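Local structure of MoaF-like domain-containing protein (Burkholderia vietnamiensis, 5HAL) at residues A[75-78]-A[82-85]; A[34-39]-A[85-90]. The protein is of unknown function, a putative beta-lactamase of the MoaF-like family in the calycin clan that may bind a small molecule inside its barrel. All blocks are in the same frame, centred on the assembly; numbering follows the deposited sequence.

Contact 1: A[75-78]-A[82-85]; sequences WQEA and TVVH. With EDO (1,2-ethanediol), chain B.
Trp75 and Val83 pair across the hairpin made by strands 70-76 and 82-88, as an antiparallel hydrogen-bonded pair near its end. Two backbone bonds close the pair: Trp75 N reaches Val83 O at 3.1 Å, and Val83 N returns to Trp75 O at 3.0 Å.

The apolar part lies on the side of the sheet that carries both side chains. Trp75 CG lies between the backbone N and the carbonyl carbon (chi1 67°), and the indole runs alongside Val83 with its face against CB and CG1. Val83 CG1 sits 3.8 Å from the centroid of the six-membered ring, a CH-pi contact. Trp75 CH2 touches His85 NE2 at 3.6 Å; the rings meet obliquely, planes 50° apart. On the other side of the sheet, Thr82 CG2 rests against the amide of Gln76, whose NE2 is bonded to Arg80 O in the turn.

Trp75 NE1 donates to Glu77 OE2 at 2.8 Å, in the indole plane but 21° out of the carboxylate plane on its anti side, and helps fix the ring's rotation. His85 NE2 and O1 of 1,2-ethanediol share a hydrogen bond of 2.8 Å at the imidazole edge, beside the apolar Trp75-Val83 surface, consistent with a site that could accept a small polar group.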
loop_
_atom_site.group_PDB
_atom_site.type_symbol
_atom_site.label_atom_id
_atom_site.label_comp_id
_atom_site.label_asym_id
_atom_site.label_seq_id
_atom_site.Cartn_x
_atom_site.Cartn_y
_atom_site.Cartn_z
ATOM N N TRP A 75 6.209 4.765 0.705
ATOM C CA TRP A 75 7.414 3.993 0.969
ATOM C C TRP A 75 8.245 3.926 -0.305
ATOM O O TRP A 75 7.777 4.244 -1.401
ATOM C CB TRP A 75 7.076 2.590 1.470
ATOM C CG TRP A 75 6.401 1.699 0.452
ATOM C CD1 TRP A 75 7.013 0.954 -0.522
ATOM C CD2 TRP A 75 4.991 1.436 0.332
ATOM N NE1 TRP A 75 6.074 0.249 -1.235
ATOM C CE2 TRP A 75 4.827 0.520 -0.727
ATOM C CE3 TRP A 75 3.851 1.882 1.029
ATOM C CZ2 TRP A 75 3.572 0.047 -1.117
ATOM C CZ3 TRP A 75 2.608 1.413 0.646
ATOM C CH2 TRP A 75 2.476 0.497 -0.420
ATOM N N GLN A 76 9.488 3.494 -0.144
ATOM C CA GLN A 76 10.386 3.273 -1.261
ATOM C C GLN A 76 10.907 1.848 -1.175
ATOM O O GLN A 76 11.341 1.404 -0.110
ATOM C CB GLN A 76 11.532 4.281 -1.240
ATOM C CG GLN A 76 12.511 4.161 -2.382
ATOM C CD GLN A 76 13.374 5.416 -2.493
ATOM O OE1 GLN A 76 13.724 6.038 -1.479
ATOM N NE2 GLN A 76 13.688 5.814 -3.723
ATOM N N GLU A 77 10.886 1.148 -2.295
ATOM C CA GLU A 77 11.224 -0.260 -2.346
ATOM C C GLU A 77 12.733 -0.428 -2.498
ATOM O O GLU A 77 13.465 0.536 -2.735
ATOM C CB GLU A 77 10.442 -0.925 -3.493
ATOM C CG GLU A 77 9.228 -1.699 -2.975
ATOM C CD GLU A 77 8.033 -1.681 -3.891
ATOM O OE1 GLU A 77 8.185 -1.967 -5.097
ATOM O OE2 GLU A 77 6.923 -1.405 -3.395
ATOM N N ALA A 78 13.196 -1.675 -2.361
ATOM C CA ALA A 78 14.628 -1.951 -2.385
ATOM C C ALA A 78 15.276 -1.491 -3.681
ATOM O O ALA A 78 16.441 -1.077 -3.674
ATOM C CB ALA A 78 14.893 -3.448 -2.164
ATOM N N THR A 82 9.230 4.107 -5.946
ATOM C CA THR A 82 8.480 4.790 -4.892
ATOM C C THR A 82 6.982 4.584 -5.066
ATOM O O THR A 82 6.471 4.483 -6.190
ATOM C CB THR A 82 8.769 6.294 -4.851
ATOM O OG1 THR A 82 8.312 6.904 -6.064
ATOM C CG2 THR A 82 10.256 6.545 -4.694
ATOM N N VAL A 83 6.278 4.535 -3.935
ATOM C CA VAL A 83 4.849 4.260 -3.907
ATOM C C VAL A 83 4.181 5.243 -2.962
ATOM O O VAL A 83 4.638 5.428 -1.832
ATOM C CB VAL A 83 4.550 2.818 -3.457
ATOM C CG1 VAL A 83 3.032 2.575 -3.427
ATOM C CG2 VAL A 83 5.245 1.811 -4.382
ATOM N N VAL A 84 3.094 5.864 -3.421
ATOM C CA VAL A 84 2.223 6.672 -2.578
ATOM C C VAL A 84 0.818 6.099 -2.689
ATOM O O VAL A 84 0.263 6.020 -3.794
ATOM C CB VAL A 84 2.228 8.152 -2.992
ATOM C CG1 VAL A 84 1.212 8.930 -2.164
ATOM C CG2 VAL A 84 3.613 8.753 -2.836
ATOM N N HIS A 85 0.251 5.705 -1.550
ATOM C CA HIS A 85 -1.153 5.328 -1.420
ATOM C C HIS A 85 -1.943 6.455 -0.776
ATOM O O HIS A 85 -1.484 7.065 0.192
ATOM C CB HIS A 85 -1.335 4.105 -0.520
ATOM C CG HIS A 85 -1.114 2.792 -1.189
ATOM N ND1 HIS A 85 -1.774 1.646 -0.789
ATOM C CD2 HIS A 85 -0.278 2.422 -2.189
ATOM C CE1 HIS A 85 -1.369 0.633 -1.536
ATOM N NE2 HIS A 85 -0.464 1.079 -2.393
HETATM C C1 EDO B . 1.558 -0.138 -5.561
HETATM O O1 EDO B . 0.545 -0.432 -4.583
HETATM C C2 EDO B . 2.449 -1.357 -5.774
HETATM O O2 EDO B . 3.310 -1.178 -6.906
#

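Contact 2: A[34-39]-A[85-90]; sequences NAYDED and HIDDFA. With EDO (1,2-ethanediol), chain B.
Strands 30-36 and 82-88 are not paired here: the closest alpha carbons, those of Asn34 and His85, stand 10.9 Å apart, and the gap is bridged by side chains and a water. Asn34 and His85 approach from opposite directions, and Asn34 OD1 comes within 3.1 Å of His85 CE1, a close contact that is not a hydrogen bond, with OD1 oblique to the imidazole and the amide and ring planes 51° apart. The hydrogen-bonded link is a water among buried side chains. It donates to Asn34 OD1 at 2.9 Å and to Asp87 OD2 at 2.8 Å, and accepts from Tyr36 OH at 2.7 Å, in the plane of the phenol ring. The chain forms a closed eight-stranded antiparallel barrel, consistent with the calycin clan, and these two strands, not neighbours in it, meet through inward side chains. Asp87 OD2 is also the acceptor for His85 ND1, at 2.7 Å and in the imidazole plane, so that one carboxylate oxygen holds both water and ring; this His-carboxylate bond limits the imidazole's rotation. Its partner OD1 is bonded to Ser94 on the adjoining strand. Just past strand 30-36, Asp37 OD1 accepts from Asp39 N in an Asx turn; at the last residue of strand 82-88, Asp88 OD1 accepts from Ala90 N in another.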
loop_
_atom_site.group_PDB
_atom_site.type_symbol
_atom_site.label_atom_id
_atom_site.label_comp_id
_atom_site.label_asym_id
_atom_site.label_seq_id
_atom_site.Cartn_x
_atom_site.Cartn_y
_atom_site.Cartn_z
ATOM N N ASN A 34 -1.512 -5.833 1.473
ATOM C CA ASN A 34 -0.651 -4.954 2.269
ATOM C C ASN A 34 -0.851 -5.347 3.735
ATOM O O ASN A 34 -1.940 -5.149 4.289
ATOM C CB ASN A 34 -0.968 -3.461 2.067
ATOM C CG ASN A 34 -0.877 -2.984 0.601
ATOM O OD1 ASN A 34 -1.461 -1.953 0.255
ATOM N ND2 ASN A 34 -0.156 -3.712 -0.245
ATOM N N ALA A 35 0.196 -5.892 4.367
ATOM C CA ALA A 35 0.112 -6.435 5.721
ATOM C C ALA A 35 0.920 -5.544 6.650
ATOM O O ALA A 35 2.154 -5.569 6.620
ATOM C CB ALA A 35 0.630 -7.871 5.786
ATOM N N TYR A 36 0.231 -4.788 7.490
ATOM C CA TYR A 36 0.883 -3.836 8.378
ATOM C C TYR A 36 1.288 -4.526 9.672
ATOM O O TYR A 36 0.433 -5.008 10.425
ATOM C CB TYR A 36 -0.032 -2.640 8.637
ATOM C CG TYR A 36 -0.203 -1.864 7.355
ATOM C CD1 TYR A 36 0.750 -0.927 6.964
ATOM C CD2 TYR A 36 -1.268 -2.123 6.493
ATOM C CE1 TYR A 36 0.622 -0.236 5.770
ATOM C CE2 TYR A 36 -1.412 -1.432 5.291
ATOM C CZ TYR A 36 -0.456 -0.488 4.940
ATOM O OH TYR A 36 -0.565 0.202 3.758
ATOM N N ASP A 37 2.596 -4.557 9.920
ATOM C CA ASP A 37 3.164 -5.050 11.168
ATOM C C ASP A 37 2.568 -4.315 12.368
ATOM O O ASP A 37 2.211 -3.135 12.287
ATOM C CB ASP A 37 4.685 -4.856 11.144
ATOM C CG ASP A 37 5.399 -5.683 12.202
ATOM O OD1 ASP A 37 5.378 -5.292 13.383
ATOM O OD2 ASP A 37 5.966 -6.741 11.854
ATOM N N GLU A 38 2.477 -5.024 13.504
ATOM C CA GLU A 38 2.057 -4.390 14.753
ATOM C C GLU A 38 2.939 -3.208 15.116
ATOM O O GLU A 38 2.491 -2.318 15.848
ATOM C CB GLU A 38 2.072 -5.394 15.932
ATOM C CG GLU A 38 1.008 -6.483 15.857
ATOM C CD GLU A 38 0.886 -7.335 17.136
ATOM O OE1 GLU A 38 1.908 -7.777 17.725
ATOM O OE2 GLU A 38 -0.259 -7.569 17.555
ATOM N N ASP A 39 4.172 -3.158 14.619
ATOM C CA ASP A 39 5.076 -2.112 15.069
ATOM C C ASP A 39 4.771 -0.744 14.468
ATOM O O ASP A 39 5.426 0.228 14.850
ATOM C CB ASP A 39 6.546 -2.501 14.795
ATOM C CG ASP A 39 6.900 -2.557 13.304
ATOM O OD1 ASP A 39 6.117 -2.123 12.441
ATOM O OD2 ASP A 39 8.003 -3.033 12.986
ATOM N N HIS A 85 0.251 5.705 -1.550
ATOM C CA HIS A 85 -1.153 5.328 -1.420
ATOM C C HIS A 85 -1.943 6.455 -0.776
ATOM O O HIS A 85 -1.484 7.065 0.192
ATOM C CB HIS A 85 -1.335 4.105 -0.520
ATOM C CG HIS A 85 -1.114 2.792 -1.189
ATOM N ND1 HIS A 85 -1.774 1.646 -0.789
ATOM C CD2 HIS A 85 -0.278 2.422 -2.189
ATOM C CE1 HIS A 85 -1.369 0.633 -1.536
ATOM N NE2 HIS A 85 -0.464 1.079 -2.393
ATOM N N ILE A 86 -3.165 6.678 -1.259
ATOM C CA ILE A 86 -4.185 7.387 -0.493
ATOM C C ILE A 86 -5.277 6.366 -0.237
ATOM O O ILE A 86 -6.074 6.052 -1.129
ATOM C CB ILE A 86 -4.723 8.625 -1.213
ATOM C CG1 ILE A 86 -3.553 9.547 -1.542
ATOM C CG2 ILE A 86 -5.735 9.348 -0.332
ATOM C CD1 ILE A 86 -3.874 10.554 -2.556
ATOM N N ASP A 87 -5.290 5.818 0.968
ATOM C CA ASP A 87 -6.123 4.676 1.306
ATOM C C ASP A 87 -7.190 5.124 2.294
ATOM O O ASP A 87 -6.871 5.603 3.386
ATOM C CB ASP A 87 -5.274 3.540 1.877
ATOM C CG ASP A 87 -4.450 2.842 0.806
ATOM O OD1 ASP A 87 -4.659 3.159 -0.381
ATOM O OD2 ASP A 87 -3.608 1.976 1.136
ATOM N N ASP A 88 -8.449 4.975 1.894
ATOM C CA ASP A 88 -9.607 5.356 2.695
ATOM C C ASP A 88 -10.206 4.065 3.237
ATOM O O ASP A 88 -10.816 3.295 2.485
ATOM C CB ASP A 88 -10.590 6.141 1.823
ATOM C CG ASP A 88 -11.873 6.549 2.551
ATOM O OD1 ASP A 88 -12.227 5.976 3.598
ATOM O OD2 ASP A 88 -12.551 7.456 2.030
ATOM N N PHE A 89 -10.018 3.822 4.541
ATOM C CA PHE A 89 -10.411 2.558 5.144
ATOM C C PHE A 89 -11.889 2.488 5.488
ATOM O O PHE A 89 -12.370 1.405 5.836
ATOM C CB PHE A 89 -9.572 2.292 6.399
ATOM C CG PHE A 89 -8.125 2.040 6.097
ATOM C CD1 PHE A 89 -7.639 0.748 6.021
ATOM C CD2 PHE A 89 -7.265 3.095 5.832
ATOM C CE1 PHE A 89 -6.310 0.511 5.721
ATOM C CE2 PHE A 89 -5.938 2.868 5.538
ATOM C CZ PHE A 89 -5.460 1.565 5.475
ATOM N N ALA A 90 -12.618 3.599 5.408
ATOM C CA ALA A 90 -14.060 3.541 5.627
ATOM C C ALA A 90 -14.804 3.262 4.327
ATOM O O ALA A 90 -15.680 2.395 4.281
ATOM C CB ALA A 90 -14.561 4.843 6.255
HETATM C C1 EDO B . 1.558 -0.138 -5.561
HETATM O O1 EDO B . 0.545 -0.432 -4.583
HETATM C C2 EDO B . 2.449 -1.357 -5.774
HETATM O O2 EDO B . 3.310 -1.178 -6.906
HETATM O O HOH W 1 -2.758 -0.392 2.280
#

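In the fold
His85 is the residue common to both contacts, whose centres lie about 13 Å apart on opposite sides of the chain's centre. Contact 1 joins strands that are neighbours in the barrel wall, whereas contact 2 spans its interior, and strand 82-88 serves both. The imidazole connects the diol at one end to Asp87 and the water at the other. Tyr61 ties the two sites together further, touching Trp75 and meeting the ring of Tyr36 edge-to-face. The diol probably comes from the crystallisation liquor, yet its position is consistent with a small-molecule pocket in the barrel; no natural ligand is identified.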